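Local atomic coordinates of glycerol-3-phosphate dehydrogenase [NAD(+)] (PDB entry 6IUY), a protein that probably interconverts sn-glycerol 3-phosphate and dihydroxyacetone phosphate with NAD, and carries a second, magnesium-binding domain of the haloacid dehalogenase type that suits it to producing glycerol. Residues G381-A386 with S393-R398; G461-I466 with D569-I574; S486-G491 with D519-S524; R496-F501 with E573-R578. One frame throughout, in Å; residues are numbered along the deposited sequence.

Contact 1: residues G381-A386 with S393-R398; sequences GMRVRA and SQMVSR
Strand 382-385 passes helix 392-400 with Arg383 and Met395 nearest each other, their CA atoms 8.2 Å apart. At this level the touch is apolar: Met395 CE rests against Arg383 CB at 3.9 Å. The methionine chain bends at its last torsion (chi3 -66°), and such an unbranched, flexible side chain can lay its terminal methyl against the strand. The polar end of Arg383 is taken up by Gln390, which receives a hydrogen bond from NE, so this arginine offers the helix its aliphatic root.

Further along, Arg385 and Arg398 reach in from opposite directions and lay their guanidinium groups flat on one another, centres 3.7 Å apart and planes 22° from parallel. The stack is offset: NH2 of Arg385 hangs over the rim of the other plane, 3.2 Å from Arg398 NH1. Both are donors, so no hydrogen bond joins them. An extended chain carries the Arg385 group this far. With an alanine here, the Arg398 guanidinium would probably lose its stacking surface and be freer to turn. A beta hairpin, strands 382-385 and 388-391, leads straight into the helix. Where two like charges meet face to face, their repulsion is probably offset by dispersion and by solvent.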
# COMPACT_ATOMS: atom_id res chain seq x y z
N GLY A 381 -6.12 17.84 -8.23
CA GLY A 381 -5.68 18.58 -9.40
C GLY A 381 -4.45 19.37 -9.00
O GLY A 381 -4.11 19.47 -7.81
N MET A 382 -3.77 19.91 -9.99
CA MET A 382 -2.56 20.67 -9.72
C MET A 382 -2.41 21.81 -10.70
O MET A 382 -3.07 21.85 -11.74
CB MET A 382 -1.33 19.77 -9.80
CG MET A 382 -1.02 19.22 -11.19
SD MET A 382 0.66 18.57 -11.28
CE MET A 382 0.65 17.85 -12.91
N ARG A 383 -1.54 22.76 -10.36
CA ARG A 383 -1.12 23.75 -11.34
C ARG A 383 0.31 23.46 -11.73
O ARG A 383 1.12 23.09 -10.88
CB ARG A 383 -1.26 25.19 -10.80
CG ARG A 383 -0.99 26.26 -11.88
CD ARG A 383 -1.16 27.69 -11.36
NE ARG A 383 0.02 28.15 -10.64
CZ ARG A 383 0.84 29.11 -11.06
NH1 ARG A 383 1.89 29.45 -10.33
NH2 ARG A 383 0.60 29.74 -12.21
N VAL A 384 0.63 23.63 -13.00
CA VAL A 384 2.02 23.51 -13.41
C VAL A 384 2.74 24.84 -13.22
O VAL A 384 2.34 25.86 -13.78
CB VAL A 384 2.14 23.08 -14.87
CG1 VAL A 384 3.60 22.82 -15.22
CG2 VAL A 384 1.31 21.83 -15.10
N ARG A 385 3.81 24.82 -12.45
CA ARG A 385 4.57 26.03 -12.14
C ARG A 385 6.06 25.73 -12.19
O ARG A 385 6.49 24.69 -11.68
CB ARG A 385 4.18 26.56 -10.76
CG ARG A 385 5.12 27.60 -10.21
CD ARG A 385 4.92 27.76 -8.73
NE ARG A 385 6.13 28.27 -8.10
CZ ARG A 385 6.34 29.56 -7.85
NH1 ARG A 385 5.42 30.46 -8.16
NH2 ARG A 385 7.48 29.94 -7.27
N ALA A 386 6.83 26.62 -12.81
CA ALA A 386 8.28 26.42 -12.92
C ALA A 386 8.62 25.00 -13.35
O ALA A 386 9.43 24.34 -12.70
CB ALA A 386 8.96 26.73 -11.59
N SER A 393 -2.58 22.45 -1.88
CA SER A 393 -2.12 22.84 -0.56
C SER A 393 -0.85 23.69 -0.67
O SER A 393 -0.63 24.59 0.14
CB SER A 393 -1.87 21.62 0.32
OG SER A 393 -0.54 21.15 0.17
N GLN A 394 -0.02 23.44 -1.68
CA GLN A 394 1.17 24.26 -1.86
C GLN A 394 0.76 25.62 -2.41
O GLN A 394 1.43 26.62 -2.17
CB GLN A 394 2.19 23.60 -2.79
CG GLN A 394 2.55 22.15 -2.43
CD GLN A 394 3.43 21.51 -3.50
OE1 GLN A 394 3.04 21.38 -4.66
NE2 GLN A 394 4.64 21.14 -3.11
N MET A 395 -0.33 25.65 -3.16
CA MET A 395 -0.83 26.88 -3.76
C MET A 395 -1.37 27.80 -2.68
O MET A 395 -1.14 29.01 -2.72
CB MET A 395 -1.91 26.57 -4.78
CG MET A 395 -2.55 27.80 -5.38
SD MET A 395 -3.98 27.37 -6.39
CE MET A 395 -3.20 26.47 -7.72
N VAL A 396 -2.06 27.23 -1.71
CA VAL A 396 -2.65 28.00 -0.64
C VAL A 396 -1.59 28.60 0.26
O VAL A 396 -1.67 29.78 0.65
CB VAL A 396 -3.61 27.15 0.19
CG1 VAL A 396 -3.95 27.85 1.51
CG2 VAL A 396 -4.86 26.86 -0.63
N SER A 397 -0.57 27.81 0.58
CA SER A 397 0.52 28.27 1.42
C SER A 397 1.30 29.40 0.77
O SER A 397 1.53 30.44 1.37
CB SER A 397 1.47 27.11 1.76
OG SER A 397 0.82 26.17 2.61
N ARG A 398 1.70 29.20 -0.48
CA ARG A 398 2.49 30.19 -1.17
C ARG A 398 1.75 31.51 -1.37
O ARG A 398 2.33 32.58 -1.20
CB ARG A 398 2.96 29.64 -2.51
CG ARG A 398 3.63 30.70 -3.39
CD ARG A 398 4.23 30.09 -4.64
NE ARG A 398 5.28 29.13 -4.29
CZ ARG A 398 6.55 29.46 -4.12
NH1 ARG A 398 6.94 30.72 -4.26
NH2 ARG A 398 7.44 28.52 -3.80

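Contact 2: residues G461-I466 with D569-I574; sequences GTLKNI and DEVQEI. With 13P (1,3-dihydroxyacetonephosphate), chain D.
The amide N of Ile466 donates to Leu463 O over 2.9 Å, a bond to the third residue back, at the place where helix 454-477 kinks. The same two residues supply the side chains that meet helix 564-577. Val571 is their common target: its CG2 lies 3.5 Å from Leu463 CD2, tighter than ordinary van der Waals contact, and 3.7 Å from Ile466 CD1. Leu463 crosses the valine at about a right angle, whereas Ile466 comes in at a slant with its chain extended (chi2 178°). A short, branched valine lets the helices approach to 8.4 Å between the CA atoms of Leu463 and Val571, and the longer leucine and isoleucine bridge what remains.

This is helix-helix packing in the all-helical C-terminal domain of the glycerol-3-phosphate dehydrogenase family, with Phe587 of helix 585-594 touching both Ile466 and Val571. The kinked helix also serves the substrate pocket. Lys464 and Asn465 belong to the site of dihydroxyacetone phosphate, which Lys380 NZ and the backbone N atoms of Arg528 and Asn529 also bind. Lys464 NZ approaches the ligand hydroxyl O3, but the model is too crowded there for its exact position to be trusted. Asn465 ND2 passes 3.5 Å from C3 of the ligand.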
# COMPACT_ATOMS: atom_id res chain seq x y z
N GLY A 461 -4.19 11.60 -4.19
CA GLY A 461 -5.51 12.10 -4.54
C GLY A 461 -5.57 12.70 -5.94
O GLY A 461 -6.53 12.48 -6.65
N THR A 462 -4.54 13.45 -6.34
CA THR A 462 -4.51 14.09 -7.64
C THR A 462 -4.18 13.16 -8.81
O THR A 462 -4.85 13.19 -9.82
CB THR A 462 -3.49 15.26 -7.65
OG1 THR A 462 -4.01 16.36 -6.90
CG2 THR A 462 -3.20 15.73 -9.06
N LEU A 463 -3.13 12.33 -8.68
CA LEU A 463 -2.69 11.47 -9.79
C LEU A 463 -3.67 10.34 -10.10
O LEU A 463 -3.76 9.87 -11.24
CB LEU A 463 -1.31 10.87 -9.50
CG LEU A 463 -0.13 11.84 -9.59
CD1 LEU A 463 1.20 11.12 -9.39
CD2 LEU A 463 -0.15 12.57 -10.93
N LYS A 464 -4.41 9.90 -9.09
CA LYS A 464 -5.27 8.75 -9.27
C LYS A 464 -6.40 9.00 -10.28
O LYS A 464 -6.97 8.04 -10.82
CB LYS A 464 -5.84 8.33 -7.91
CG LYS A 464 -7.33 8.30 -7.79
CD LYS A 464 -7.93 9.66 -7.70
CE LYS A 464 -9.36 9.52 -7.27
NZ LYS A 464 -10.25 10.65 -7.62
N ASN A 465 -6.72 10.27 -10.54
CA ASN A 465 -7.74 10.61 -11.52
C ASN A 465 -7.23 10.40 -12.92
O ASN A 465 -8.01 10.19 -13.84
CB ASN A 465 -8.23 12.07 -11.38
CG ASN A 465 -9.25 12.24 -10.28
OD1 ASN A 465 -10.04 11.34 -10.01
ND2 ASN A 465 -9.22 13.40 -9.62
N ILE A 466 -5.92 10.48 -13.11
CA ILE A 466 -5.36 10.07 -14.40
C ILE A 466 -5.61 8.57 -14.62
O ILE A 466 -6.12 8.17 -15.65
CB ILE A 466 -3.83 10.32 -14.51
CG1 ILE A 466 -3.48 11.79 -14.35
CG2 ILE A 466 -3.29 9.75 -15.84
CD1 ILE A 466 -1.96 12.05 -14.39
N ASP A 569 -3.05 16.29 -18.58
CA ASP A 569 -2.29 17.32 -19.29
C ASP A 569 -1.30 17.99 -18.36
O ASP A 569 -0.16 18.24 -18.74
CB ASP A 569 -3.22 18.38 -19.92
CG ASP A 569 -4.07 17.82 -21.06
OD1 ASP A 569 -3.79 16.71 -21.55
OD2 ASP A 569 -5.03 18.52 -21.48
N GLU A 570 -1.70 18.28 -17.13
CA GLU A 570 -0.78 18.96 -16.22
C GLU A 570 0.49 18.12 -16.02
O GLU A 570 1.60 18.63 -16.17
CB GLU A 570 -1.46 19.25 -14.88
CG GLU A 570 -2.57 20.31 -14.99
CD GLU A 570 -3.76 20.04 -14.07
OE1 GLU A 570 -3.62 19.23 -13.10
OE2 GLU A 570 -4.84 20.63 -14.32
N VAL A 571 0.31 16.85 -15.71
CA VAL A 571 1.44 15.93 -15.53
C VAL A 571 2.24 15.74 -16.83
O VAL A 571 3.48 15.65 -16.79
CB VAL A 571 0.95 14.56 -15.02
CG1 VAL A 571 2.08 13.51 -15.11
CG2 VAL A 571 0.46 14.70 -13.63
N GLN A 572 1.57 15.68 -17.97
CA GLN A 572 2.31 15.48 -19.21
C GLN A 572 3.21 16.66 -19.50
O GLN A 572 4.32 16.50 -20.00
CB GLN A 572 1.37 15.23 -20.39
CG GLN A 572 2.07 14.50 -21.53
CD GLN A 572 2.61 13.15 -21.09
OE1 GLN A 572 2.06 12.53 -20.18
NE2 GLN A 572 3.69 12.70 -21.72
N GLU A 573 2.72 17.87 -19.20
CA GLU A 573 3.53 19.07 -19.32
C GLU A 573 4.82 18.94 -18.51
O GLU A 573 5.92 19.18 -19.01
CB GLU A 573 2.73 20.28 -18.86
CG GLU A 573 3.29 21.63 -19.28
CD GLU A 573 2.42 22.77 -18.80
OE1 GLU A 573 2.97 23.81 -18.39
OE2 GLU A 573 1.17 22.64 -18.83
N ILE A 574 4.69 18.51 -17.27
CA ILE A 574 5.86 18.25 -16.44
C ILE A 574 6.75 17.12 -16.99
O ILE A 574 7.98 17.22 -16.94
CB ILE A 574 5.44 17.94 -14.99
CG1 ILE A 574 4.67 19.14 -14.40
CG2 ILE A 574 6.65 17.60 -14.12
CD1 ILE A 574 3.92 18.84 -13.13
P 13P D . -14.24 11.34 -9.94
O1P 13P D . -13.35 10.66 -8.93
O2P 13P D . -15.65 11.06 -9.52
O3P 13P D . -13.93 10.74 -11.29
O1 13P D . -14.07 12.92 -10.07
C1 13P D . -13.02 13.63 -9.45
C2 13P D . -13.00 13.18 -8.03
O2 13P D . -14.04 12.85 -7.50
C3 13P D . -11.72 13.11 -7.26
O3 13P D . -11.75 11.95 -6.44

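Contact 3: residues S486-G491 with D519-S524; sequences SILRQG and DLIASS
Leu488 fills the gap between two roughly antiparallel helices of the all-helical C-terminal domain, 481-502 and 514-526; the axes of segments 486-491 and 519-524 come within 11.1 Å and their directions differ by 144°. Both its methyl groups rest on the side chain of Ser524, with CD1 3.8 Å from Ser524 OG and CD2 3.9 Å from Ser524 CB. Beside the serine, Leu488 meets Leu520, the CG atoms 4.4 Å apart, and CD2 reaches Ile521 CG1 more loosely at 4.5 Å. Leu520 holds its CG opposite the backbone N (chi1 171°), which brings CD2 to within 3.9 Å of Leu488 O, over the backbone of the facing helix. An alanine in place of Leu488 would probably open a gap against Leu520 and Ser524.

A serine can lie in this apolar joint since its hydroxyl can turn back on its own helix, toward Leu520 O, although the modelled 2.5 Å from Ser524 OG is too short to be exact. Small at the interface, it leaves room for the leucine.

In the next shell Ala471 of helix 454-477 touches both Leu488 and Ser524, while Leu520 packs on Val467. Asp519, next to Leu520 in the chain, forms a salt bridge through OD2 with Lys380 NZ at the substrate site. The dimer partner closes in as well: Leu488 packs on Ile521 of the second subunit, and Arg489 NE forms a salt bridge with Glu423 of that chain. The same guanidinium is steadied within its helix, where Arg489 NH2 donates to a lone pair of Gln490 OE1 over 2.8 Å at an N-H...O angle of 150°.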
# COMPACT_ATOMS: atom_id res chain seq x y z
N SER A 486 -4.26 -4.77 -14.46
CA SER A 486 -2.96 -4.31 -14.94
C SER A 486 -2.88 -2.78 -15.01
O SER A 486 -1.90 -2.18 -14.56
CB SER A 486 -2.65 -4.90 -16.31
OG SER A 486 -2.59 -6.30 -16.21
N ILE A 487 -3.90 -2.16 -15.58
CA ILE A 487 -3.93 -0.70 -15.65
C ILE A 487 -3.83 -0.11 -14.26
O ILE A 487 -3.06 0.81 -14.03
CB ILE A 487 -5.20 -0.19 -16.33
CG1 ILE A 487 -5.27 -0.75 -17.75
CG2 ILE A 487 -5.23 1.36 -16.35
CD1 ILE A 487 -6.60 -0.53 -18.46
N LEU A 488 -4.58 -0.66 -13.32
CA LEU A 488 -4.50 -0.17 -11.95
C LEU A 488 -3.13 -0.42 -11.30
O LEU A 488 -2.58 0.47 -10.61
CB LEU A 488 -5.60 -0.78 -11.09
CG LEU A 488 -6.80 0.20 -11.05
CD1 LEU A 488 -7.33 0.43 -12.47
CD2 LEU A 488 -7.90 -0.30 -10.13
N ARG A 489 -2.59 -1.61 -11.52
CA ARG A 489 -1.28 -1.97 -10.98
C ARG A 489 -0.22 -1.01 -11.49
O ARG A 489 0.53 -0.43 -10.70
CB ARG A 489 -0.89 -3.40 -11.34
CG ARG A 489 0.38 -3.83 -10.60
CD ARG A 489 1.26 -4.75 -11.39
NE ARG A 489 1.43 -4.35 -12.78
CZ ARG A 489 2.30 -3.44 -13.20
NH1 ARG A 489 3.07 -2.81 -12.33
NH2 ARG A 489 2.39 -3.16 -14.50
N GLN A 490 -0.13 -0.87 -12.81
CA GLN A 490 0.84 0.04 -13.40
C GLN A 490 0.58 1.50 -12.94
O GLN A 490 1.51 2.26 -12.66
CB GLN A 490 0.79 -0.07 -14.91
CG GLN A 490 1.77 0.84 -15.64
CD GLN A 490 3.23 0.43 -15.44
OE1 GLN A 490 3.53 -0.71 -15.06
NE2 GLN A 490 4.14 1.37 -15.68
N GLY A 491 -0.69 1.87 -12.87
CA GLY A 491 -1.04 3.20 -12.44
C GLY A 491 -0.58 3.48 -11.03
O GLY A 491 -0.00 4.52 -10.75
N ASP A 519 -8.65 5.06 -2.80
CA ASP A 519 -9.18 6.09 -3.70
C ASP A 519 -9.07 5.66 -5.17
O ASP A 519 -9.99 5.87 -5.96
CB ASP A 519 -8.44 7.42 -3.48
CG ASP A 519 -9.17 8.62 -4.09
OD1 ASP A 519 -10.29 8.44 -4.63
OD2 ASP A 519 -8.62 9.76 -4.02
N LEU A 520 -7.93 5.09 -5.53
CA LEU A 520 -7.67 4.72 -6.92
C LEU A 520 -8.70 3.69 -7.41
O LEU A 520 -9.15 3.72 -8.57
CB LEU A 520 -6.25 4.17 -7.04
CG LEU A 520 -5.83 3.52 -8.35
CD1 LEU A 520 -5.70 4.56 -9.44
CD2 LEU A 520 -4.53 2.78 -8.16
N ILE A 521 -9.10 2.81 -6.50
CA ILE A 521 -10.02 1.72 -6.80
C ILE A 521 -11.45 2.23 -6.95
O ILE A 521 -12.09 2.01 -7.99
CB ILE A 521 -9.96 0.65 -5.69
CG1 ILE A 521 -8.61 -0.07 -5.73
CG2 ILE A 521 -11.11 -0.36 -5.83
CD1 ILE A 521 -8.45 -1.16 -4.64
N ALA A 522 -11.94 2.91 -5.92
CA ALA A 522 -13.28 3.52 -5.95
C ALA A 522 -13.45 4.40 -7.17
O ALA A 522 -14.48 4.36 -7.82
CB ALA A 522 -13.55 4.32 -4.67
N SER A 523 -12.43 5.19 -7.49
CA SER A 523 -12.54 6.10 -8.63
C SER A 523 -12.42 5.39 -9.96
O SER A 523 -12.95 5.88 -10.99
CB SER A 523 -11.49 7.20 -8.53
OG SER A 523 -11.63 7.82 -7.26
N SER A 524 -11.72 4.26 -9.97
CA SER A 524 -11.54 3.48 -11.19
C SER A 524 -12.76 2.61 -11.43
O SER A 524 -13.03 2.23 -12.55
CB SER A 524 -10.27 2.63 -11.11
OG SER A 524 -9.14 3.48 -11.04

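Contact 4: residues R496-F501 with E573-R578; sequences RKFCKF and EILHAR
Phe498 gives up the most surface here, and it does so with the edge of its ring. Leu575 CD2 lies near the ring plane, 4.0 Å from Phe498 CE1, and Ile574 CG2 stands near that plane too, 4.5 Å from CZ. The two neighbouring residues of helix 564-577 thus share the outer edge of one phenyl group. With CG anti to the backbone N (chi1 -167°), the ring projects from helix 481-502 toward its partner. The CA atoms of Phe498 and Leu575 are 9.8 Å apart, and the long reach of a phenylalanine ring suits that spacing.

Leu575 starts off to one side, but its branched end swings back to the ring and meets it at a slant; it also touches Trp580 and Phe584. Ile574 points more directly across and also rests on Met382 and Val384 of strand 382-385. Phe498 in turn packs on Met459 and Leu463 of helix 454-477, so it touches two helices at once. No polar group takes part in the contact, as befits three buried hydrocarbon side chains. This is plain hydrophobic core packing between helices of the C-terminal domain typical of NAD-dependent glycerol-3-phosphate dehydrogenases.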
# COMPACT_ATOMS: atom_id res chain seq x y z
N ARG A 496 3.31 6.09 -7.33
CA ARG A 496 4.44 5.82 -6.44
C ARG A 496 5.75 6.39 -6.94
O ARG A 496 6.47 7.05 -6.19
CB ARG A 496 4.58 4.30 -6.28
CG ARG A 496 5.31 3.89 -5.02
CD ARG A 496 5.15 2.42 -4.75
NE ARG A 496 6.09 1.93 -3.75
CZ ARG A 496 7.11 1.10 -4.01
NH1 ARG A 496 7.30 0.66 -5.24
NH2 ARG A 496 7.91 0.71 -3.02
N LYS A 497 6.07 6.15 -8.20
CA LYS A 497 7.31 6.61 -8.81
C LYS A 497 7.36 8.14 -8.93
O LYS A 497 8.36 8.77 -8.62
CB LYS A 497 7.46 5.97 -10.18
CG LYS A 497 8.82 6.10 -10.81
CD LYS A 497 8.78 5.63 -12.26
CE LYS A 497 10.19 5.38 -12.78
NZ LYS A 497 10.27 5.23 -14.26
N PHE A 498 6.27 8.73 -9.40
CA PHE A 498 6.18 10.18 -9.52
C PHE A 498 6.32 10.84 -8.14
O PHE A 498 6.98 11.87 -8.00
CB PHE A 498 4.85 10.56 -10.18
CG PHE A 498 4.78 11.98 -10.63
CD1 PHE A 498 5.27 12.33 -11.87
CD2 PHE A 498 4.20 12.95 -9.83
CE1 PHE A 498 5.20 13.62 -12.29
CE2 PHE A 498 4.12 14.25 -10.26
CZ PHE A 498 4.62 14.58 -11.50
N CYS A 499 5.71 10.25 -7.13
CA CYS A 499 5.85 10.77 -5.77
C CYS A 499 7.30 10.79 -5.33
O CYS A 499 7.74 11.71 -4.64
CB CYS A 499 5.05 9.94 -4.78
SG CYS A 499 3.35 10.46 -4.64
N LYS A 500 8.04 9.77 -5.74
CA LYS A 500 9.44 9.69 -5.37
C LYS A 500 10.28 10.65 -6.23
O LYS A 500 11.23 11.25 -5.74
CB LYS A 500 9.93 8.24 -5.47
CG LYS A 500 9.18 7.32 -4.48
CD LYS A 500 9.75 5.90 -4.47
CE LYS A 500 8.93 4.97 -3.58
NZ LYS A 500 9.20 3.55 -3.97
N PHE A 501 9.91 10.84 -7.50
CA PHE A 501 10.63 11.80 -8.34
C PHE A 501 10.51 13.23 -7.87
O PHE A 501 11.35 14.06 -8.20
CB PHE A 501 10.15 11.74 -9.79
CG PHE A 501 10.82 10.70 -10.62
CD1 PHE A 501 11.31 9.54 -10.03
CD2 PHE A 501 10.97 10.88 -11.98
CE1 PHE A 501 11.93 8.58 -10.80
CE2 PHE A 501 11.59 9.91 -12.75
CZ PHE A 501 12.06 8.77 -12.16
N GLU A 573 2.72 17.87 -19.20
CA GLU A 573 3.53 19.07 -19.32
C GLU A 573 4.82 18.94 -18.51
O GLU A 573 5.92 19.18 -19.01
CB GLU A 573 2.73 20.28 -18.86
CG GLU A 573 3.29 21.63 -19.28
CD GLU A 573 2.42 22.77 -18.80
OE1 GLU A 573 2.97 23.81 -18.39
OE2 GLU A 573 1.17 22.64 -18.83
N ILE A 574 4.69 18.51 -17.27
CA ILE A 574 5.86 18.25 -16.44
C ILE A 574 6.75 17.12 -16.99
O ILE A 574 7.98 17.22 -16.94
CB ILE A 574 5.44 17.94 -14.99
CG1 ILE A 574 4.67 19.14 -14.40
CG2 ILE A 574 6.65 17.60 -14.12
CD1 ILE A 574 3.92 18.84 -13.13
N LEU A 575 6.14 16.06 -17.52
CA LEU A 575 6.91 14.93 -18.05
C LEU A 575 7.71 15.36 -19.27
O LEU A 575 8.88 15.00 -19.42
CB LEU A 575 6.01 13.74 -18.42
CG LEU A 575 5.26 13.04 -17.27
CD1 LEU A 575 4.61 11.74 -17.74
CD2 LEU A 575 6.15 12.77 -16.07
N HIS A 576 7.07 16.13 -20.14
CA HIS A 576 7.74 16.61 -21.34
C HIS A 576 8.90 17.51 -20.96
O HIS A 576 10.03 17.34 -21.43
CB HIS A 576 6.75 17.35 -22.24
CG HIS A 576 7.38 17.98 -23.44
ND1 HIS A 576 7.79 17.24 -24.54
CD2 HIS A 576 7.66 19.27 -23.73
CE1 HIS A 576 8.30 18.06 -25.44
NE2 HIS A 576 8.24 19.29 -24.97
N ALA A 577 8.62 18.46 -20.07
CA ALA A 577 9.62 19.42 -19.63
C ALA A 577 10.86 18.74 -19.05
O ALA A 577 11.99 19.11 -19.39
CB ALA A 577 9.01 20.38 -18.62
N ARG A 578 10.66 17.76 -18.17
CA ARG A 578 11.76 17.10 -17.50
C ARG A 578 12.29 15.92 -18.29
O ARG A 578 13.17 15.20 -17.81
CB ARG A 578 11.35 16.59 -16.11
CG ARG A 578 10.67 17.60 -15.22
CD ARG A 578 11.64 18.29 -14.30
NE ARG A 578 10.91 19.19 -13.40
CZ ARG A 578 10.56 18.90 -12.15
NH1 ARG A 578 10.90 17.73 -11.63
NH2 ARG A 578 9.88 19.77 -11.42

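How the contacts relate
Contacts 2 and 4, their centres 9 Å apart, share Glu573 and Ile574 on helix 564-577 and merge where Leu463 CD1 meets Phe498 CD2 at 3.5 Å. Contact 1, in the N-terminal part of the dehydrogenase, joins them through its strand: Gly381 N lies 2.9 Å from Thr462 OG1 and Met382 N 3.2 Å from Glu570 OE1, both probable hydrogen bonds to the C-terminal part. Contact 3, its centre 14 Å from that of contact 2, touches it where Lys464 of contact 2 meets Ser523 and Asp519. Lys464 of contact 2 and Ser523 of contact 3 both line the dihydroxyacetone phosphate pocket. Contacts 3 and 4 use different parts of helix 481-502 without touching, their nearest atoms about 5 Å apart.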